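Local atomic coordinates of acetylene hydratase (Pelobacter acetylenicus, PDB entry 2E7Z), a protein that catalyses the non-redox hydration of acetylene to acetaldehyde, using a tungsten-bis(molybdopterin guanine dinucleotide) cofactor and a [4Fe-4S] cluster. Residues L103-T108 with P129-A134; K349-T354 with F387-T392; A326-L331 with Y537-P542. All blocks are in the same frame, centred on the assembly; numbering follows the deposited sequence.

Overall arrangement
From the N terminus, interaction 1 closes first: the chain leaves strand 103-107, passes through helix 118-126 and returns alongside as strand 131-132, at the edge of a seven-stranded mixed sheet and beside one MGD of the cofactor. Interaction 3 opens next at 326-331 and closes only at 537-542, some 200 residues later, pinning the loop after strand 322-324 to the end of strand 536-538. Within that long excursion, interaction 2 opens and closes, joining the turn after helix 345-350 to the lead-in of helix 391-400. Interactions 1 and 2 touch, with centres about 10 Å apart, Q351 reaching P129 and A389 reaching W131. Interaction 3 stands about 27 and 30 Å from them, centre to centre.

Interaction 1. Residues L103-T108 with P129-A134; sequences LGVSQT and PNWTSA. With MGD (2-amino-5,6-dimercapto-7-methyl-3,7,8a,9-tetrahydro-8-oxa-1,3,9,10-tetraaza-anthracen-4-one guanosine dinucleotide), chain E.
OE1 of the Q107 amide lies at the NE1 edge of the W131 indole, somewhat tilted from its plane, and accepts from NE1 at 2.8 Å in a bent bond, 139°. The amide stands almost perpendicular to the indole, 89° between planes, and CB of Q107 also lies against NE1. With CG anti to the backbone N (chi1 177°) and the chain extended, the glutamine brings OE1 to NE1, its side chain crossing the indole obliquely. E115 and E491 take up its NE2, so both ends of this buried amide are bonded. V105 adds an apolar touch on the same face of the sheet, CG1 to W131 CD1 3.9 Å. The backbones pair as parallel strands of a beta-alpha-beta unit, whose connecting helix 118-126 packs on V105, Q107 and W131. V105 binds both ways, its N to N130 O at 2.9 Å and its O to T132 N at 2.8 Å; Q107 N reaches T132 O. Where the strands end, S133 OG donates to Q107 O over 2.7 Å. T108, which follows Q107, donates from OG1 to phosphate oxygen O2A of one of the two MGD units at 2.6 Å, while a water joins this hydroxyl to A134 N.

Interaction 2. Residues K349-T354 with F387-T392; sequences KLQLGT and FMANPT
Q351 lays its side chain across the backbone of F387 to A389, with the aliphatic part near A389 and the amide farther back along the segment. Its CG is anti to the backbone N (chi1 -169°) and the chain runs on extended, which brings CG to within 4.0 Å of A389 CA and sets CD near the M388 carbonyl carbon. At the end, NE2 makes a weak, bent hydrogen bond to F387 O, 2.9 Å and 134° at the hydrogen. The main partner of this NE2 is the carbonyl of P129, while OE1 accepts from the backbone N of Y362, so the buried amide is gripped at both ends and its rotation should be fixed.

L352 turns the other way: its CB lies 4.4 Å from A389 CB, and the rest of the side chain runs away toward A393, L394 and A397 of helix 391-400. Its carbonyl supplies the firmer link, accepting from N390 N at 2.9 Å, with the donor tilted 30° from the carbonyl plane. Q351 to T354 form a type II beta turn, which swings this carbonyl outward; Q351 O at the turn's start accepts from both the N and OG1 of T354. G353, at the third position, has a positive phi, and its bare CA rests against N390 CB at 3.8 Å, the backbones being close here.

N390 is the N-cap of helix 391-400. Its CB faces the turn, but the amide leads away from it: OD1 accepts from A393 N at the first turn of the helix, and ND2 donates to Y136 OH and G712 O. A389 O also accepts from the T132 hydroxyl, and M388 packs on W131 of strand 131-132, an outermost strand of the mixed sheet.

Interaction 3. Residues A326-L331 with Y537-P542; sequences APHSDL and YMSKLP
Y537 opens the second segment by offering its carbonyl to H328, NE2 to O 2.9 Å. On the imidazole side the bond is straight, 177°, with the oxygen in the ring plane; on the carbonyl side the donor stands well above the plane, not on a lone pair. The tyrosine ring leads off to Y531, against which it stacks and whose carbonyl takes its hydroxyl. M538 points its side chain away and takes part through its O, which two waters join to D330: the oxygen of one water lies 2.6 Å from D330 OD2, and the other bonds OD1 over a longer link.

S539 does two jobs. Its CB sits squarely over one face of the H328 ring, 3.7 Å from the centroid, as a CH-pi contact. The hydroxyl, held anti to the backbone N (chi1 -175°), accepts from S329 N at 2.8 Å and donates onward to K540 O. Strand 536-538 forms a two-stranded antiparallel sheet with strand 474-476, Y537 bonding to G475 and S539 to P473 through the backbone, and A326 likewise bonds to G471. The facing loop is a type I beta turn from H328 to L331, in which H328 ND1 accepts from D330 N; since NE2 is the donor to Y537, the imidazole bridges the two segments with its orientation fixed through both nitrogens.

K540 returns the exchange: its N donates to S329 OG at 2.8 Å, so the two serines are each engaged with the backbone of the opposite segment. Its CB lies beside the same hydroxyl before the chain bends off. L541 turns CD2 onto A326 CB, 3.7 Å away, and P542 reaches that methyl with its CD more loosely. Y376 of helix 369-376 packs against both A326 and P542.

Interaction 1. Residues L103-T108 with P129-A134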
# COMPACT_ATOMS: atom_id res chain seq x y z
N LEU A 103 13.33 0.91 -18.89
CA LEU A 103 12.06 0.22 -18.58
C LEU A 103 11.65 0.53 -17.15
O LEU A 103 12.40 0.23 -16.18
CB LEU A 103 12.27 -1.29 -18.75
CG LEU A 103 11.11 -2.13 -18.21
CD1 LEU A 103 9.79 -1.94 -18.99
CD2 LEU A 103 11.47 -3.61 -18.19
N GLY A 104 10.45 1.11 -17.02
CA GLY A 104 9.83 1.35 -15.72
C GLY A 104 8.66 0.39 -15.54
O GLY A 104 7.98 0.04 -16.53
N VAL A 105 8.42 -0.05 -14.30
CA VAL A 105 7.31 -0.96 -14.00
C VAL A 105 6.55 -0.47 -12.78
O VAL A 105 7.20 -0.13 -11.77
CB VAL A 105 7.83 -2.42 -13.79
CG1 VAL A 105 6.67 -3.33 -13.35
CG2 VAL A 105 8.47 -2.96 -15.03
N SER A 106 5.22 -0.43 -12.85
CA SER A 106 4.39 -0.20 -11.67
C SER A 106 3.59 -1.47 -11.48
O SER A 106 2.76 -1.82 -12.35
CB SER A 106 3.50 1.03 -11.91
OG SER A 106 2.57 1.22 -10.86
N GLN A 107 3.83 -2.19 -10.39
CA GLN A 107 3.19 -3.49 -10.16
C GLN A 107 2.57 -3.55 -8.80
O GLN A 107 3.24 -3.21 -7.80
CB GLN A 107 4.26 -4.60 -10.24
CG GLN A 107 3.76 -6.00 -9.95
CD GLN A 107 4.84 -6.94 -9.47
OE1 GLN A 107 5.91 -6.48 -9.03
NE2 GLN A 107 4.58 -8.22 -9.50
N THR A 108 1.32 -3.98 -8.71
CA THR A 108 0.74 -4.29 -7.40
C THR A 108 0.62 -5.80 -7.28
O THR A 108 -0.38 -6.40 -7.77
CB THR A 108 -0.63 -3.63 -7.23
OG1 THR A 108 -0.45 -2.21 -7.35
CG2 THR A 108 -1.19 -3.97 -5.86
N PRO A 129 16.53 -1.31 -12.70
CA PRO A 129 16.18 -1.16 -11.31
C PRO A 129 14.84 -0.43 -11.12
O PRO A 129 14.39 -0.23 -9.99
CB PRO A 129 17.30 -0.23 -10.82
CG PRO A 129 17.47 0.72 -11.97
CD PRO A 129 17.36 -0.19 -13.20
N ASN A 130 14.22 0.01 -12.22
CA ASN A 130 13.12 0.97 -12.10
C ASN A 130 11.72 0.39 -11.87
O ASN A 130 10.80 0.57 -12.68
CB ASN A 130 13.20 1.98 -13.23
CG ASN A 130 14.41 2.91 -13.07
OD1 ASN A 130 15.13 3.19 -14.05
ND2 ASN A 130 14.68 3.32 -11.84
N TRP A 131 11.61 -0.34 -10.76
CA TRP A 131 10.36 -0.90 -10.28
C TRP A 131 9.78 -0.01 -9.21
O TRP A 131 10.53 0.40 -8.27
CB TRP A 131 10.62 -2.28 -9.66
CG TRP A 131 9.38 -2.97 -9.21
CD1 TRP A 131 8.63 -3.81 -9.96
CD2 TRP A 131 8.78 -2.92 -7.90
NE1 TRP A 131 7.56 -4.27 -9.22
CE2 TRP A 131 7.64 -3.76 -7.95
CE3 TRP A 131 9.09 -2.28 -6.69
CZ2 TRP A 131 6.80 -3.97 -6.85
CZ3 TRP A 131 8.25 -2.48 -5.58
CH2 TRP A 131 7.12 -3.34 -5.67
N THR A 132 8.48 0.28 -9.30
CA THR A 132 7.82 0.94 -8.21
C THR A 132 6.43 0.34 -8.07
O THR A 132 6.06 -0.58 -8.82
CB THR A 132 7.81 2.48 -8.34
OG1 THR A 132 7.48 3.04 -7.06
CG2 THR A 132 6.82 2.97 -9.36
N SER A 133 5.68 0.83 -7.09
CA SER A 133 4.41 0.23 -6.78
C SER A 133 3.61 1.26 -6.00
O SER A 133 4.18 2.08 -5.27
CB SER A 133 4.64 -1.04 -5.95
OG SER A 133 3.41 -1.64 -5.56
N ALA A 134 2.29 1.18 -6.11
CA ALA A 134 1.47 2.13 -5.40
C ALA A 134 1.66 1.97 -3.90
O ALA A 134 1.36 2.88 -3.12
CB ALA A 134 0.02 1.95 -5.82
PB MGD E . -5.47 0.66 -8.33
O1B MGD E . -4.64 1.90 -8.57
O2B MGD E . -6.95 0.76 -8.27
O3B MGD E . -5.04 -0.08 -6.98
O3A MGD E . -3.05 0.49 -5.55
PA MGD E . -3.63 -0.69 -6.49
O1A MGD E . -4.00 -1.90 -5.69
O2A MGD E . -2.67 -0.80 -7.63
O5' MGD E . -5.05 -0.37 -9.50
C5' MGD E . -5.33 -1.75 -9.33
C4' MGD E . -5.58 -2.30 -10.72
O4' MGD E . -5.56 -3.73 -10.62
C3' MGD E . -6.97 -1.99 -11.26
O3' MGD E . -6.84 -1.33 -12.53
C2' MGD E . -7.70 -3.35 -11.39
O2' MGD E . -8.61 -3.49 -12.50
C1' MGD E . -6.53 -4.29 -11.53
N9 MGD E . -6.74 -5.66 -11.05
C8 MGD E . -7.42 -6.07 -9.95
N7 MGD E . -7.30 -7.39 -9.78
C5 MGD E . -6.47 -7.84 -10.75
C6 MGD E . -5.91 -9.12 -11.15
O6 MGD E . -6.16 -10.16 -10.52
N1 MGD E . -5.08 -9.09 -12.21
C2 MGD E . -4.82 -8.03 -12.96
N2 MGD E . -3.95 -8.15 -14.01
N3 MGD E . -5.30 -6.83 -12.65
C4 MGD E . -6.10 -6.70 -11.57
C10 MGD E . -3.46 0.52 -4.19
C11 MGD E . -2.51 1.46 -3.47
O11 MGD E . -2.78 2.76 -4.00
C12 MGD E . -2.76 1.42 -1.98
S12 MGD E . -2.75 -0.11 -1.21
C13 MGD E . -2.93 2.55 -1.28
S13 MGD E . -3.34 2.53 0.38
C14 MGD E . -2.80 3.91 -1.88
N15 MGD E . -4.08 4.60 -1.98
C16 MGD E . -4.01 5.79 -2.63
C17 MGD E . -4.87 6.95 -2.33
O17 MGD E . -5.73 6.88 -1.42
N18 MGD E . -4.70 8.07 -3.06
C19 MGD E . -3.77 8.18 -4.05
N19 MGD E . -3.65 9.33 -4.75
N20 MGD E . -2.98 7.15 -4.39
C21 MGD E . -3.05 5.99 -3.73
N22 MGD E . -2.22 5.00 -4.06
C23 MGD E . -2.13 3.79 -3.26
O HOH W 1 1.43 -0.52 -8.25
O HOH W 2 0.22 -1.08 -4.58

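Interaction 2. Residues K349-T354 with F387-T392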
# COMPACT_ATOMS: atom_id res chain seq x y z
N LYS A 349 22.69 1.67 -8.70
CA LYS A 349 22.94 3.08 -8.43
C LYS A 349 22.09 4.04 -9.26
O LYS A 349 21.81 5.16 -8.81
CB LYS A 349 24.46 3.38 -8.58
CG LYS A 349 25.33 2.79 -7.49
CD LYS A 349 26.83 3.02 -7.78
CE LYS A 349 27.45 1.84 -8.53
NZ LYS A 349 28.80 2.10 -9.10
N LEU A 350 21.63 3.59 -10.43
CA LEU A 350 20.85 4.44 -11.33
C LEU A 350 19.40 4.52 -10.91
O LEU A 350 18.65 5.35 -11.44
CB LEU A 350 20.84 3.90 -12.77
CG LEU A 350 22.14 4.05 -13.59
CD1 LEU A 350 21.99 3.36 -14.95
CD2 LEU A 350 22.54 5.50 -13.75
N GLN A 351 18.97 3.64 -10.01
CA GLN A 351 17.56 3.56 -9.64
C GLN A 351 16.99 4.95 -9.44
O GLN A 351 17.51 5.73 -8.65
CB GLN A 351 17.39 2.73 -8.38
CG GLN A 351 15.91 2.38 -8.10
CD GLN A 351 15.82 1.31 -7.03
OE1 GLN A 351 16.45 1.43 -5.98
NE2 GLN A 351 15.07 0.26 -7.29
N LEU A 352 15.87 5.26 -10.09
CA LEU A 352 15.38 6.62 -9.99
C LEU A 352 14.88 6.92 -8.61
O LEU A 352 14.14 6.14 -8.02
CB LEU A 352 14.26 6.81 -11.02
CG LEU A 352 14.82 6.86 -12.45
CD1 LEU A 352 13.78 6.56 -13.50
CD2 LEU A 352 15.42 8.21 -12.74
N GLY A 353 15.29 8.07 -8.07
CA GLY A 353 15.12 8.36 -6.65
C GLY A 353 16.43 8.35 -5.89
O GLY A 353 16.54 9.00 -4.85
N THR A 354 17.44 7.68 -6.43
CA THR A 354 18.73 7.65 -5.74
C THR A 354 19.27 9.06 -5.53
O THR A 354 19.90 9.33 -4.50
CB THR A 354 19.72 6.76 -6.51
OG1 THR A 354 19.19 5.43 -6.59
CG2 THR A 354 21.09 6.68 -5.78
N PHE A 387 13.25 -1.97 -2.43
CA PHE A 387 14.26 -1.61 -3.44
C PHE A 387 13.51 -0.94 -4.59
O PHE A 387 13.36 -1.48 -5.70
CB PHE A 387 15.10 -2.81 -3.87
CG PHE A 387 15.49 -3.70 -2.72
CD1 PHE A 387 16.18 -3.18 -1.64
CD2 PHE A 387 15.19 -5.06 -2.70
CE1 PHE A 387 16.53 -3.97 -0.55
CE2 PHE A 387 15.57 -5.87 -1.61
CZ PHE A 387 16.24 -5.31 -0.53
N MET A 388 12.99 0.23 -4.28
CA MET A 388 11.99 0.85 -5.14
C MET A 388 12.43 2.18 -5.71
O MET A 388 13.03 3.03 -5.02
CB MET A 388 10.68 1.08 -4.36
CG MET A 388 10.19 -0.15 -3.60
SD MET A 388 8.57 0.10 -2.83
CE MET A 388 9.02 1.00 -1.32
N ALA A 389 12.05 2.39 -6.96
CA ALA A 389 12.17 3.71 -7.55
C ALA A 389 11.16 4.65 -6.91
O ALA A 389 10.02 4.27 -6.64
CB ALA A 389 11.95 3.65 -9.07
N ASN A 390 11.55 5.90 -6.73
CA ASN A 390 10.66 6.90 -6.20
C ASN A 390 9.66 7.26 -7.32
O ASN A 390 10.07 7.54 -8.44
CB ASN A 390 11.44 8.16 -5.84
CG ASN A 390 10.56 9.27 -5.33
OD1 ASN A 390 10.24 10.17 -6.08
ND2 ASN A 390 10.19 9.22 -4.04
N PRO A 391 8.34 7.21 -7.05
CA PRO A 391 7.39 7.49 -8.15
C PRO A 391 7.54 8.86 -8.81
O PRO A 391 7.44 8.97 -10.03
CB PRO A 391 6.01 7.36 -7.45
CG PRO A 391 6.31 6.35 -6.35
CD PRO A 391 7.63 6.83 -5.83
N THR A 392 7.75 9.91 -8.02
CA THR A 392 7.92 11.22 -8.60
C THR A 392 9.15 11.23 -9.52
O THR A 392 9.12 11.77 -10.61
CB THR A 392 8.07 12.29 -7.47
OG1 THR A 392 6.86 12.28 -6.70
CG2 THR A 392 8.30 13.68 -8.05

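Interaction 3. Residues A326-L331 with Y537-P542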
# COMPACT_ATOMS: atom_id res chain seq x y z
N ALA A 326 9.60 -12.46 8.56
CA ALA A 326 10.75 -13.09 7.96
C ALA A 326 10.27 -13.73 6.67
O ALA A 326 9.07 -14.00 6.54
CB ALA A 326 11.26 -14.20 8.86
N PRO A 327 11.21 -14.06 5.76
CA PRO A 327 10.85 -14.99 4.68
C PRO A 327 10.26 -16.27 5.28
O PRO A 327 10.72 -16.71 6.34
CB PRO A 327 12.19 -15.26 3.98
CG PRO A 327 13.03 -14.02 4.28
CD PRO A 327 12.64 -13.70 5.72
N HIS A 328 9.24 -16.84 4.66
CA HIS A 328 8.56 -17.97 5.29
C HIS A 328 9.54 -19.14 5.43
O HIS A 328 10.25 -19.48 4.48
CB HIS A 328 7.36 -18.39 4.43
CG HIS A 328 6.39 -19.28 5.15
ND1 HIS A 328 6.69 -20.57 5.56
CD2 HIS A 328 5.11 -19.06 5.52
CE1 HIS A 328 5.62 -21.10 6.14
NE2 HIS A 328 4.66 -20.20 6.13
N SER A 329 9.61 -19.72 6.63
CA SER A 329 10.60 -20.76 6.91
C SER A 329 10.44 -22.02 6.09
O SER A 329 11.41 -22.77 5.94
CB SER A 329 10.58 -21.12 8.42
OG SER A 329 9.31 -21.64 8.77
N ASP A 330 9.25 -22.27 5.53
CA ASP A 330 8.96 -23.53 4.83
C ASP A 330 9.21 -23.42 3.32
O ASP A 330 9.16 -24.44 2.62
CB ASP A 330 7.47 -23.91 4.95
CG ASP A 330 7.05 -24.36 6.34
OD1 ASP A 330 7.90 -24.78 7.18
OD2 ASP A 330 5.81 -24.32 6.57
N LEU A 331 9.45 -22.21 2.80
CA LEU A 331 9.35 -21.92 1.36
C LEU A 331 10.64 -21.34 0.79
O LEU A 331 11.46 -20.78 1.54
CB LEU A 331 8.19 -20.93 1.11
CG LEU A 331 6.85 -21.23 1.76
CD1 LEU A 331 5.86 -20.08 1.48
CD2 LEU A 331 6.32 -22.57 1.23
N TYR A 537 -0.30 -22.36 6.69
CA TYR A 537 1.01 -22.82 7.10
C TYR A 537 1.73 -21.70 7.84
O TYR A 537 2.02 -20.66 7.26
CB TYR A 537 1.83 -23.22 5.88
CG TYR A 537 1.26 -24.43 5.17
CD1 TYR A 537 0.30 -24.30 4.17
CD2 TYR A 537 1.69 -25.71 5.49
CE1 TYR A 537 -0.22 -25.42 3.51
CE2 TYR A 537 1.20 -26.83 4.85
CZ TYR A 537 0.25 -26.68 3.87
OH TYR A 537 -0.22 -27.81 3.23
N MET A 538 2.00 -21.93 9.13
CA MET A 538 2.71 -20.95 9.93
C MET A 538 4.20 -21.03 9.70
O MET A 538 4.75 -22.12 9.53
CB MET A 538 2.42 -21.17 11.43
CG MET A 538 0.93 -21.13 11.80
SD MET A 538 0.05 -19.61 11.34
CE MET A 538 1.13 -18.37 12.05
N SER A 539 4.86 -19.88 9.70
CA SER A 539 6.31 -19.81 9.59
C SER A 539 6.95 -19.84 10.98
O SER A 539 6.39 -19.30 11.95
CB SER A 539 6.75 -18.51 8.92
OG SER A 539 8.15 -18.50 8.70
N LYS A 540 8.12 -20.45 11.05
CA LYS A 540 9.01 -20.24 12.19
C LYS A 540 9.69 -18.89 12.00
O LYS A 540 9.76 -18.35 10.89
CB LYS A 540 10.07 -21.33 12.25
CG LYS A 540 9.51 -22.73 12.48
CD LYS A 540 10.60 -23.78 12.31
CE LYS A 540 11.29 -24.09 13.63
NZ LYS A 540 11.99 -25.43 13.62
N LEU A 541 10.18 -18.33 13.11
CA LEU A 541 10.83 -17.04 13.08
C LEU A 541 12.14 -17.17 13.87
O LEU A 541 12.23 -18.03 14.75
CB LEU A 541 9.93 -15.99 13.73
CG LEU A 541 8.64 -15.63 12.99
CD1 LEU A 541 7.85 -14.68 13.84
CD2 LEU A 541 8.92 -15.00 11.64
N PRO A 542 13.14 -16.31 13.58
CA PRO A 542 14.38 -16.35 14.37
C PRO A 542 14.14 -16.01 15.84
O PRO A 542 13.16 -15.35 16.20
CB PRO A 542 15.26 -15.25 13.74
CG PRO A 542 14.65 -15.04 12.35
CD PRO A 542 13.17 -15.26 12.55
O HOH W 3 4.03 -24.61 8.48
O HOH W 4 7.03 -23.56 9.93